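Local coordinates for protein pyocin-S2 (Pseudomonas aeruginosa, PDB 5ODW) that causes breakdown of chromosomal DNA and inhibition of lipid synthesis in sensitive cells, present here as its helical N-terminal part without the nuclease domain, at residues R21-Y26 against A166-I171. Sequence-based numbering, arbitrary orientation.
Sequences RDIIQY and AYSADI
Ser168 OG has two hydrogen-bond partners: the Ile24 N-H across the contact and Ala164 O one turn back in its own helix. The Ile24 N to Ser168 OG bond measures 3.0 Å and is fairly straight, 160° at the hydrogen. It ties the short strand 24-26, which pairs antiparallel with strand 12-14 in a two-stranded sheet, to the long helix 153-204 of this helical N-terminal part of the pyocin. Strand and helix segments run nearly antiparallel, at 170°, and their axes approach to 8.2 Å. With chi1 -74°, OG lies beside its own backbone N and turns back toward the Ala164 carbonyl; the strand brings the Ile24 N-H to the same oxygen. Asp22 CB and Ile23 CG2 pack around this hydroxyl. Apolar contacts continue along the helix. The side chains of Ile23 and Ile171 cross at about a right angle, with their CG2 methyls 3.9 Å apart. The ring of Tyr167 leads away from the strand and stacks with His65, and Tyr167 OH is hydrogen-bonded to Asp62 OD1; both partners are on helix 47-70. Tyr167 CB still touches the strand: Ile24 CD1 lies 3.7 Å from it and 4.1 Å from Ile171 CG1.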
ATOM      1  N   ARG C  21     -30.553  10.278 -37.335  1.00 89.13           N
ATOM      2  CA  ARG C  21     -29.257   9.953 -36.769  1.00 86.19           C
ATOM      3  C   ARG C  21     -28.151  10.649 -37.551  1.00 86.03           C
ATOM      4  O   ARG C  21     -28.211  10.759 -38.773  1.00 86.82           O
ATOM      5  CB  ARG C  21     -29.030   8.443 -36.803  1.00 84.80           C
ATOM      6  CG  ARG C  21     -30.278   7.618 -36.549  1.00 93.41           C
ATOM      7  CD  ARG C  21     -29.928   6.178 -36.216  1.00 98.42           C
ATOM      8  NE  ARG C  21     -31.114   5.387 -35.904  1.00101.37           N
ATOM      9  CZ  ARG C  21     -31.083   4.152 -35.414  1.00110.50           C
ATOM     10  NH1 ARG C  21     -29.924   3.560 -35.172  1.00 90.22           N
ATOM     11  NH2 ARG C  21     -32.213   3.509 -35.163  1.00 98.93           N
ATOM     12  N   ASP C  22     -27.140  11.105 -36.827  1.00 77.57           N
ATOM     13  CA  ASP C  22     -25.966  11.795 -37.392  1.00 75.12           C
ATOM     14  C   ASP C  22     -25.365  11.045 -38.587  1.00 73.85           C
ATOM     15  O   ASP C  22     -25.341   9.813 -38.554  1.00 72.37           O
ATOM     16  CB  ASP C  22     -24.894  12.024 -36.310  1.00 76.28           C
ATOM     17  CG  ASP C  22     -25.174  13.151 -35.323  1.00 83.39           C
ATOM     18  OD1 ASP C  22     -26.211  13.853 -35.484  1.00 83.57           O
ATOM     19  OD2 ASP C  22     -24.350  13.349 -34.403  1.00 87.01           O
ATOM     20  N   ILE C  23     -24.899  11.785 -39.645  1.00 67.78           N
ATOM     21  CA  ILE C  23     -24.313  11.221 -40.882  1.00 66.33           C
ATOM     22  C   ILE C  23     -23.225  10.156 -40.564  1.00 68.12           C
ATOM     23  O   ILE C  23     -23.227   9.089 -41.179  1.00 67.54           O
ATOM     24  CB  ILE C  23     -23.846  12.310 -41.894  1.00 69.18           C
ATOM     25  CG1 ILE C  23     -23.717  11.732 -43.323  1.00 69.45           C
ATOM     26  CG2 ILE C  23     -22.579  13.051 -41.449  1.00 69.09           C
ATOM     27  CD1 ILE C  23     -24.045  12.699 -44.441  1.00 74.42           C
ATOM     28  N   ILE C  24     -22.362  10.431 -39.560  1.00 62.86           N
ATOM     29  CA  ILE C  24     -21.343   9.515 -39.065  1.00 61.26           C
ATOM     30  C   ILE C  24     -21.775   9.137 -37.636  1.00 65.52           C
ATOM     31  O   ILE C  24     -21.796   9.997 -36.751  1.00 65.79           O
ATOM     32  CB  ILE C  24     -19.928  10.142 -39.137  1.00 63.63           C
ATOM     33  CG1 ILE C  24     -19.592  10.590 -40.577  1.00 63.54           C
ATOM     34  CG2 ILE C  24     -18.879   9.152 -38.605  1.00 64.01           C
ATOM     35  CD1 ILE C  24     -18.703  11.772 -40.684  1.00 65.55           C
ATOM     36  N   GLN C  25     -22.165   7.861 -37.436  1.00 61.48           N
ATOM     37  CA  GLN C  25     -22.663   7.345 -36.156  1.00 60.84           C
ATOM     38  C   GLN C  25     -21.731   6.323 -35.475  1.00 65.25           C
ATOM     39  O   GLN C  25     -21.251   5.406 -36.142  1.00 65.75           O
ATOM     40  CB  GLN C  25     -24.081   6.744 -36.347  1.00 61.87           C
ATOM     41  CG  GLN C  25     -24.767   6.301 -35.051  1.00 70.40           C
ATOM     42  CD  GLN C  25     -26.199   5.877 -35.231  1.00 92.88           C
ATOM     43  OE1 GLN C  25     -26.767   5.981 -36.324  1.00 91.56           O
ATOM     44  NE2 GLN C  25     -26.782   5.307 -34.181  1.00 81.51           N
ATOM     45  N   TYR C  26     -21.520   6.468 -34.136  1.00 60.81           N
ATOM     46  CA  TYR C  26     -20.778   5.517 -33.304  1.00 60.00           C
ATOM     47  C   TYR C  26     -21.781   4.766 -32.428  1.00 66.24           C
ATOM     48  O   TYR C  26     -22.491   5.397 -31.639  1.00 65.93           O
ATOM     49  CB  TYR C  26     -19.675   6.174 -32.433  1.00 59.89           C
ATOM     50  CG  TYR C  26     -18.874   5.146 -31.656  1.00 60.16           C
ATOM     51  CD1 TYR C  26     -17.901   4.372 -32.282  1.00 61.77           C
ATOM     52  CD2 TYR C  26     -19.157   4.879 -30.319  1.00 60.52           C
ATOM     53  CE1 TYR C  26     -17.208   3.377 -31.592  1.00 61.55           C
ATOM     54  CE2 TYR C  26     -18.474   3.880 -29.620  1.00 61.15           C
ATOM     55  CZ  TYR C  26     -17.496   3.134 -30.260  1.00 66.03           C
ATOM     56  OH  TYR C  26     -16.806   2.152 -29.586  1.00 62.42           O
ATOM     57  N   ALA C 166     -18.560  15.533 -34.110  1.00 37.62           N
ATOM     58  CA  ALA C 166     -17.595  16.528 -34.608  1.00 37.93           C
ATOM     59  C   ALA C 166     -17.433  16.464 -36.145  1.00 42.23           C
ATOM     60  O   ALA C 166     -17.481  17.487 -36.838  1.00 41.59           O
ATOM     61  CB  ALA C 166     -16.248  16.309 -33.931  1.00 38.22           C
ATOM     62  N   TYR C 167     -17.238  15.243 -36.654  1.00 39.93           N
ATOM     63  CA  TYR C 167     -17.098  14.963 -38.069  1.00 40.81           C
ATOM     64  C   TYR C 167     -18.436  15.114 -38.786  1.00 48.13           C
ATOM     65  O   TYR C 167     -18.434  15.469 -39.963  1.00 50.26           O
ATOM     66  CB  TYR C 167     -16.473  13.565 -38.303  1.00 41.23           C
ATOM     67  CG  TYR C 167     -15.012  13.443 -37.912  1.00 42.13           C
ATOM     68  CD1 TYR C 167     -14.138  14.519 -38.051  1.00 45.18           C
ATOM     69  CD2 TYR C 167     -14.492  12.238 -37.452  1.00 41.75           C
ATOM     70  CE1 TYR C 167     -12.796  14.414 -37.689  1.00 46.27           C
ATOM     71  CE2 TYR C 167     -13.148  12.120 -37.092  1.00 42.65           C
ATOM     72  CZ  TYR C 167     -12.307  13.212 -37.212  1.00 49.17           C
ATOM     73  OH  TYR C 167     -10.991  13.124 -36.863  1.00 48.88           O
ATOM     74  N   SER C 168     -19.579  14.858 -38.095  1.00 44.15           N
ATOM     75  CA  SER C 168     -20.914  15.035 -38.687  1.00 43.22           C
ATOM     76  C   SER C 168     -21.193  16.526 -38.836  1.00 49.47           C
ATOM     77  O   SER C 168     -21.722  16.934 -39.862  1.00 51.45           O
ATOM     78  CB  SER C 168     -21.998  14.364 -37.853  1.00 43.20           C
ATOM     79  OG  SER C 168     -21.923  12.960 -38.026  1.00 45.00           O
ATOM     80  N   ALA C 169     -20.761  17.341 -37.860  1.00 45.19           N
ATOM     81  CA  ALA C 169     -20.908  18.793 -37.895  1.00 46.04           C
ATOM     82  C   ALA C 169     -20.051  19.413 -38.988  1.00 49.34           C
ATOM     83  O   ALA C 169     -20.459  20.410 -39.562  1.00 50.78           O
ATOM     84  CB  ALA C 169     -20.539  19.394 -36.547  1.00 47.76           C
ATOM     85  N   ASP C 170     -18.881  18.837 -39.283  1.00 44.88           N
ATOM     86  CA  ASP C 170     -18.021  19.348 -40.351  1.00 45.63           C
ATOM     87  C   ASP C 170     -18.717  19.147 -41.724  1.00 47.67           C
ATOM     88  O   ASP C 170     -18.839  20.092 -42.511  1.00 47.41           O
ATOM     89  CB  ASP C 170     -16.622  18.678 -40.300  1.00 47.75           C
ATOM     90  CG  ASP C 170     -15.584  19.326 -41.217  1.00 64.09           C
ATOM     91  OD1 ASP C 170     -15.346  20.554 -41.082  1.00 65.11           O
ATOM     92  OD2 ASP C 170     -14.994  18.602 -42.056  1.00 73.60           O
ATOM     93  N   ILE C 171     -19.211  17.921 -41.958  1.00 42.97           N
ATOM     94  CA  ILE C 171     -19.935  17.484 -43.148  1.00 42.96           C
ATOM     95  C   ILE C 171     -21.224  18.326 -43.345  1.00 48.37           C
ATOM     96  O   ILE C 171     -21.368  18.960 -44.392  1.00 48.70           O
ATOM     97  CB  ILE C 171     -20.191  15.938 -43.090  1.00 44.89           C
ATOM     98  CG1 ILE C 171     -18.869  15.104 -43.058  1.00 44.58           C
ATOM     99  CG2 ILE C 171     -21.130  15.461 -44.198  1.00 45.31           C
ATOM    100  CD1 ILE C 171     -17.807  15.357 -44.184  1.00 50.62           C
TER